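Local coordinates for exported gluconolactonase (Xanthomonas campestris pv. campestris, PDB 3DR2), which probably hydrolyses gluconolactone to gluconate as a calcium-binding six-bladed beta-propeller enzyme of the SMP-30 family, acting in secondary glucose metabolism, at residues A51-E54 with A55-T58; G71-E74 with D75-D79. All coordinates share one frame; numbering follows the deposited sequence.

Interaction 1 of 2, residues A51-E54 with A55-T58; sequences AWWE and AQRT
Q56 lays its CG over one face of the W53 indole, straight above the six-membered ring in a CH-pi contact 3.4 Å from CG to the ring centroid. The Q56 amide runs alongside the ring, its plane turned 27° from it, and OE1 comes to 3.6 Å from W53 CH2. With CG anti to the backbone N (chi1 -166°), the W53 indole is directed to where Q56 can cover it; its NE1 donates to the carbonyl of Q97. T58 O sits above one face of the W52 ring, toward the rim, while at the edge E54 OE1 lies almost in the ring plane and accepts from W52 NE1 (2.9 Å). After W53 the chain leaves strand 47-53 of the propeller blade and turns into strand 58-63 through a short 3-10 turn and a G1 beta bulge, in which R57 and T58 both face W53. W53 N donates to T58 O (2.9 Å), and W53 O takes both Q56 N and T58 N, from opposite faces of its plane. R57, whose NE pairs with E74, sets one guanidinium face over W52 CZ2, the two planes 69° apart and so not stacked. NH1 of R57 is 3.6 Å from E54 OE1, which lies well out of the guanidinium plane, so no N-H points at it and this salt bridge rests on charge alone; a water accepts from NH1 and donates to OE1.

Interaction 2 of 2, residues G71-E74 with D75-D79; sequences GWRE and DGTVD
The beta hairpin of strands 68-73 and 78-83 closes here through a type I turn from R73 to G76, with G76 N bonded to R73 O (2.9 Å). G71 and D79 form the hydrogen-bonded antiparallel pair, W72 and V78 the non-hydrogen-bonded one; beyond them R73 N donates to T77 O (2.7 Å). D75 OD1 accepts from T77 N, just past the turn: an Asx turn with the donor above the carboxylate plane. V78 CG2 meets the edge of the W72 indole at CD1 (4.0 Å), the two side chains crossing at about a right angle, and a water accepts from W72 NE1 and donates to G76 O. CG of R73 packs against T77 CB; the bend at chi2 (-55°) then turns the chain beyond it so that NE reaches D79 OD2 at 2.8 Å. That oxygen lies in the guanidinium plane and is met on its anti lone pair; R73 NH2 adds a weak bond to it. With NH1 probably bonded to T58 OG1 of strand 58-63, the guanidinium is likely to be held against rotation, and the salt bridge joins the hairpin's two arms by a directed, in-plane bond as well as by charge.

Overall arrangement
Both interactions belong to one propeller blade: residues 51-58 join its strands 47-53 and 58-63, residues 71-79 its strands 68-73 and 78-83. Their centres are about 11 Å apart. Interaction 1 is closer to the chain's centre, its A51 side chain about 6 Å from a bound calcium, against about 14 Å for the D79 side chain of interaction 2. Both are partly buried: interaction 1 exposes A55-R57, while in interaction 2 W72, V78 and the glycines are buried and D75 is exposed. The bulged turn leans on indole faces and a charge-only ion pair, the outer hairpin on regular strand pairing and an in-plane one. A salt bridge between R57 and E74 links the two, and T58 CG2 packs on G71 CA.

Interaction 1 of 2, residues A51-E54 with A55-T58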
ATOM      1  N   ALA A  51     -18.674   4.583  -3.331  1.00 13.14           N
ATOM      2  CA  ALA A  51     -19.869   5.363  -3.055  1.00 13.63           C
ATOM      3  C   ALA A  51     -20.077   6.370  -4.177  1.00 16.92           C
ATOM      4  O   ALA A  51     -19.159   7.108  -4.542  1.00 14.94           O
ATOM      5  CB  ALA A  51     -19.724   6.088  -1.725  1.00 14.38           C
ATOM      6  N   TRP A  52     -21.286   6.398  -4.724  1.00 13.67           N
ATOM      7  CA  TRP A  52     -21.597   7.328  -5.800  1.00 15.10           C
ATOM      8  C   TRP A  52     -21.897   8.704  -5.218  1.00 14.15           C
ATOM      9  O   TRP A  52     -22.748   8.846  -4.342  1.00 16.44           O
ATOM     10  CB  TRP A  52     -22.794   6.828  -6.610  1.00 17.74           C
ATOM     11  CG  TRP A  52     -23.229   7.807  -7.659  1.00 18.76           C
ATOM     12  CD1 TRP A  52     -24.322   8.624  -7.615  1.00 20.33           C
ATOM     13  CD2 TRP A  52     -22.550   8.111  -8.885  1.00 19.27           C
ATOM     14  NE1 TRP A  52     -24.366   9.417  -8.734  1.00 18.92           N
ATOM     15  CE2 TRP A  52     -23.291   9.124  -9.530  1.00 19.56           C
ATOM     16  CE3 TRP A  52     -21.387   7.627  -9.497  1.00 18.49           C
ATOM     17  CZ2 TRP A  52     -22.907   9.666 -10.766  1.00 20.04           C
ATOM     18  CZ3 TRP A  52     -21.003   8.166 -10.725  1.00 20.77           C
ATOM     19  CH2 TRP A  52     -21.764   9.176 -11.344  1.00 19.94           C
ATOM     20  N   TRP A  53     -21.190   9.707  -5.725  1.00 14.99           N
ATOM     21  CA  TRP A  53     -21.320  11.088  -5.274  1.00 15.40           C
ATOM     22  C   TRP A  53     -22.001  11.895  -6.379  1.00 17.87           C
ATOM     23  O   TRP A  53     -21.338  12.422  -7.272  1.00 17.57           O
ATOM     24  CB  TRP A  53     -19.918  11.636  -4.995  1.00 16.05           C
ATOM     25  CG  TRP A  53     -19.864  12.915  -4.230  1.00 17.36           C
ATOM     26  CD1 TRP A  53     -20.891  13.535  -3.575  1.00 17.38           C
ATOM     27  CD2 TRP A  53     -18.695  13.708  -3.988  1.00 17.97           C
ATOM     28  NE1 TRP A  53     -20.430  14.665  -2.938  1.00 19.82           N
ATOM     29  CE2 TRP A  53     -19.086  14.792  -3.175  1.00 19.91           C
ATOM     30  CE3 TRP A  53     -17.353  13.605  -4.381  1.00 19.00           C
ATOM     31  CZ2 TRP A  53     -18.182  15.771  -2.744  1.00 22.02           C
ATOM     32  CZ3 TRP A  53     -16.454  14.578  -3.952  1.00 19.27           C
ATOM     33  CH2 TRP A  53     -16.876  15.646  -3.142  1.00 22.70           C
ATOM     34  N   GLU A  54     -23.326  11.981  -6.309  1.00 17.75           N
ATOM     35  CA  GLU A  54     -24.117  12.693  -7.309  1.00 18.77           C
ATOM     36  C   GLU A  54     -23.674  14.132  -7.566  1.00 19.81           C
ATOM     37  O   GLU A  54     -23.514  14.545  -8.720  1.00 20.49           O
ATOM     38  CB  GLU A  54     -25.595  12.680  -6.907  1.00 20.23           C
ATOM     39  CG  GLU A  54     -26.519  13.426  -7.868  1.00 22.49           C
ATOM     40  CD  GLU A  54     -26.722  12.721  -9.204  1.00 24.13           C
ATOM     41  OE1 GLU A  54     -26.098  11.671  -9.459  1.00 23.41           O
ATOM     42  OE2 GLU A  54     -27.523  13.230 -10.016  1.00 27.63           O
ATOM     43  N   ALA A  55     -23.476  14.895  -6.497  1.00 19.93           N
ATOM     44  CA  ALA A  55     -23.068  16.291  -6.623  1.00 21.47           C
ATOM     45  C   ALA A  55     -21.840  16.504  -7.514  1.00 21.55           C
ATOM     46  O   ALA A  55     -21.704  17.547  -8.159  1.00 23.03           O
ATOM     47  CB  ALA A  55     -22.811  16.877  -5.243  1.00 22.56           C
ATOM     48  N   GLN A  56     -20.950  15.518  -7.560  1.00 20.64           N
ATOM     49  CA  GLN A  56     -19.742  15.628  -8.371  1.00 20.82           C
ATOM     50  C   GLN A  56     -19.682  14.579  -9.480  1.00 18.56           C
ATOM     51  O   GLN A  56     -18.656  14.447 -10.157  1.00 19.80           O
ATOM     52  CB  GLN A  56     -18.505  15.491  -7.470  1.00 21.73           C
ATOM     53  CG  GLN A  56     -18.451  16.493  -6.321  1.00 23.10           C
ATOM     54  CD  GLN A  56     -17.243  17.404  -6.407  1.00 25.39           C
ATOM     55  OE1 GLN A  56     -17.028  18.261  -5.544  1.00 26.77           O
ATOM     56  NE2 GLN A  56     -16.441  17.221  -7.447  1.00 27.30           N
ATOM     57  N   ARG A  57     -20.784  13.853  -9.663  1.00 17.14           N
ATOM     58  CA  ARG A  57     -20.881  12.780 -10.654  1.00 19.81           C
ATOM     59  C   ARG A  57     -19.590  11.987 -10.672  1.00 17.56           C
ATOM     60  O   ARG A  57     -19.000  11.725 -11.727  1.00 16.96           O
ATOM     61  CB  ARG A  57     -21.198  13.338 -12.046  1.00 22.20           C
ATOM     62  CG  ARG A  57     -22.590  13.969 -12.125  1.00 24.37           C
ATOM     63  CD  ARG A  57     -23.136  13.983 -13.553  1.00 25.92           C
ATOM     64  NE  ARG A  57     -23.429  12.637 -14.051  1.00 25.07           N
ATOM     65  CZ  ARG A  57     -24.501  11.921 -13.728  1.00 24.02           C
ATOM     66  NH1 ARG A  57     -25.415  12.410 -12.898  1.00 26.15           N
ATOM     67  NH2 ARG A  57     -24.658  10.701 -14.230  1.00 25.13           N
ATOM     68  N   THR A  58     -19.177  11.589  -9.474  1.00 15.82           N
ATOM     69  CA  THR A  58     -17.939  10.852  -9.274  1.00 16.18           C
ATOM     70  C   THR A  58     -18.137   9.605  -8.416  1.00 15.12           C
ATOM     71  O   THR A  58     -18.905   9.628  -7.456  1.00 14.30           O
ATOM     72  CB  THR A  58     -16.907  11.755  -8.560  1.00 17.86           C
ATOM     73  OG1 THR A  58     -16.625  12.902  -9.373  1.00 17.37           O
ATOM     74  CG2 THR A  58     -15.618  10.992  -8.275  1.00 16.79           C
TER
HETATM   75  O   HOH W   1     -27.241  10.399 -11.807  1.00 29.50           O

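Interaction 2 of 2, residues G71-E74 with D75-D79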
ATOM      1  N   GLY A  71     -11.268   9.275  -6.758  1.00 14.58           N
ATOM      2  CA  GLY A  71     -12.508   9.679  -7.390  1.00 15.06           C
ATOM      3  C   GLY A  71     -12.484   9.428  -8.888  1.00 16.26           C
ATOM      4  O   GLY A  71     -11.636   9.964  -9.605  1.00 14.82           O
ATOM      5  N   TRP A  72     -13.413   8.603  -9.359  1.00 14.21           N
ATOM      6  CA  TRP A  72     -13.515   8.288 -10.780  1.00 15.96           C
ATOM      7  C   TRP A  72     -14.485   9.269 -11.426  1.00 15.50           C
ATOM      8  O   TRP A  72     -15.634   9.374 -10.997  1.00 14.81           O
ATOM      9  CB  TRP A  72     -14.046   6.867 -10.970  1.00 13.82           C
ATOM     10  CG  TRP A  72     -14.323   6.510 -12.399  1.00 14.58           C
ATOM     11  CD1 TRP A  72     -13.415   6.119 -13.341  1.00 15.55           C
ATOM     12  CD2 TRP A  72     -15.598   6.522 -13.049  1.00 15.45           C
ATOM     13  NE1 TRP A  72     -14.050   5.881 -14.541  1.00 15.91           N
ATOM     14  CE2 TRP A  72     -15.389   6.121 -14.389  1.00 16.85           C
ATOM     15  CE3 TRP A  72     -16.900   6.832 -12.630  1.00 17.52           C
ATOM     16  CZ2 TRP A  72     -16.435   6.021 -15.315  1.00 16.83           C
ATOM     17  CZ3 TRP A  72     -17.940   6.732 -13.553  1.00 18.35           C
ATOM     18  CH2 TRP A  72     -17.697   6.328 -14.880  1.00 18.18           C
ATOM     19  N   ARG A  73     -14.008   9.989 -12.443  1.00 15.41           N
ATOM     20  CA  ARG A  73     -14.822  10.959 -13.176  1.00 17.43           C
ATOM     21  C   ARG A  73     -15.400  10.232 -14.393  1.00 16.73           C
ATOM     22  O   ARG A  73     -14.797   9.293 -14.902  1.00 18.65           O
ATOM     23  CB  ARG A  73     -13.964  12.140 -13.638  1.00 18.02           C
ATOM     24  CG  ARG A  73     -12.992  12.684 -12.595  1.00 19.65           C
ATOM     25  CD  ARG A  73     -13.661  13.082 -11.282  1.00 20.68           C
ATOM     26  NE  ARG A  73     -12.729  13.842 -10.447  1.00 19.14           N
ATOM     27  CZ  ARG A  73     -13.050  14.468  -9.318  1.00 19.85           C
ATOM     28  NH1 ARG A  73     -14.297  14.428  -8.854  1.00 19.13           N
ATOM     29  NH2 ARG A  73     -12.129  15.174  -8.670  1.00 17.09           N
ATOM     30  N   GLU A  74     -16.552  10.672 -14.877  1.00 19.22           N
ATOM     31  CA  GLU A  74     -17.180   9.985 -15.996  1.00 20.75           C
ATOM     32  C   GLU A  74     -16.407   9.947 -17.317  1.00 22.24           C
ATOM     33  O   GLU A  74     -16.750   9.173 -18.210  1.00 23.94           O
ATOM     34  CB  GLU A  74     -18.594  10.532 -16.197  1.00 22.28           C
ATOM     35  CG  GLU A  74     -19.471  10.312 -14.963  1.00 21.82           C
ATOM     36  CD  GLU A  74     -20.921  10.678 -15.186  1.00 22.79           C
ATOM     37  OE1 GLU A  74     -21.193  11.845 -15.532  1.00 24.35           O
ATOM     38  OE2 GLU A  74     -21.791   9.797 -15.010  1.00 21.09           O
ATOM     39  N   ASP A  75     -15.361  10.760 -17.448  1.00 21.83           N
ATOM     40  CA  ASP A  75     -14.569  10.738 -18.674  1.00 21.24           C
ATOM     41  C   ASP A  75     -13.410   9.750 -18.513  1.00 20.74           C
ATOM     42  O   ASP A  75     -12.535   9.637 -19.377  1.00 19.45           O
ATOM     43  CB  ASP A  75     -14.059  12.146 -19.013  1.00 22.02           C
ATOM     44  CG  ASP A  75     -12.965  12.615 -18.085  1.00 24.09           C
ATOM     45  OD1 ASP A  75     -12.996  12.257 -16.891  1.00 25.44           O
ATOM     46  OD2 ASP A  75     -12.080  13.362 -18.555  1.00 28.28           O
ATOM     47  N   GLY A  76     -13.420   9.028 -17.391  1.00 20.14           N
ATOM     48  CA  GLY A  76     -12.393   8.032 -17.131  1.00 17.69           C
ATOM     49  C   GLY A  76     -11.271   8.478 -16.222  1.00 18.21           C
ATOM     50  O   GLY A  76     -10.469   7.658 -15.766  1.00 18.50           O
ATOM     51  N   THR A  77     -11.200   9.777 -15.966  1.00 15.63           N
ATOM     52  CA  THR A  77     -10.162  10.327 -15.106  1.00 18.23           C
ATOM     53  C   THR A  77     -10.338   9.847 -13.674  1.00 18.88           C
ATOM     54  O   THR A  77     -11.465   9.653 -13.217  1.00 16.25           O
ATOM     55  CB  THR A  77     -10.215  11.861 -15.080  1.00 18.95           C
ATOM     56  OG1 THR A  77     -10.017  12.371 -16.401  1.00 20.84           O
ATOM     57  CG2 THR A  77      -9.139  12.417 -14.155  1.00 18.42           C
ATOM     58  N   VAL A  78      -9.219   9.627 -12.988  1.00 16.44           N
ATOM     59  CA  VAL A  78      -9.251   9.232 -11.586  1.00 15.84           C
ATOM     60  C   VAL A  78      -8.330  10.215 -10.873  1.00 16.01           C
ATOM     61  O   VAL A  78      -7.154  10.354 -11.231  1.00 15.03           O
ATOM     62  CB  VAL A  78      -8.749   7.784 -11.356  1.00 15.57           C
ATOM     63  CG1 VAL A  78      -8.794   7.457  -9.862  1.00 17.28           C
ATOM     64  CG2 VAL A  78      -9.620   6.795 -12.123  1.00 19.31           C
ATOM     65  N   ASP A  79      -8.880  10.912  -9.885  1.00 16.32           N
ATOM     66  CA  ASP A  79      -8.136  11.895  -9.109  1.00 16.33           C
ATOM     67  C   ASP A  79      -8.049  11.463  -7.653  1.00 16.39           C
ATOM     68  O   ASP A  79      -8.878  10.697  -7.175  1.00 14.72           O
ATOM     69  CB  ASP A  79      -8.838  13.256  -9.158  1.00 19.53           C
ATOM     70  CG  ASP A  79      -8.891  13.836 -10.548  1.00 21.36           C
ATOM     71  OD1 ASP A  79      -7.823  13.902 -11.185  1.00 20.14           O
ATOM     72  OD2 ASP A  79      -9.992  14.230 -10.998  1.00 24.34           O
TER
HETATM   73  O   HOH W   2     -11.520   5.110 -15.839  1.00 18.02           O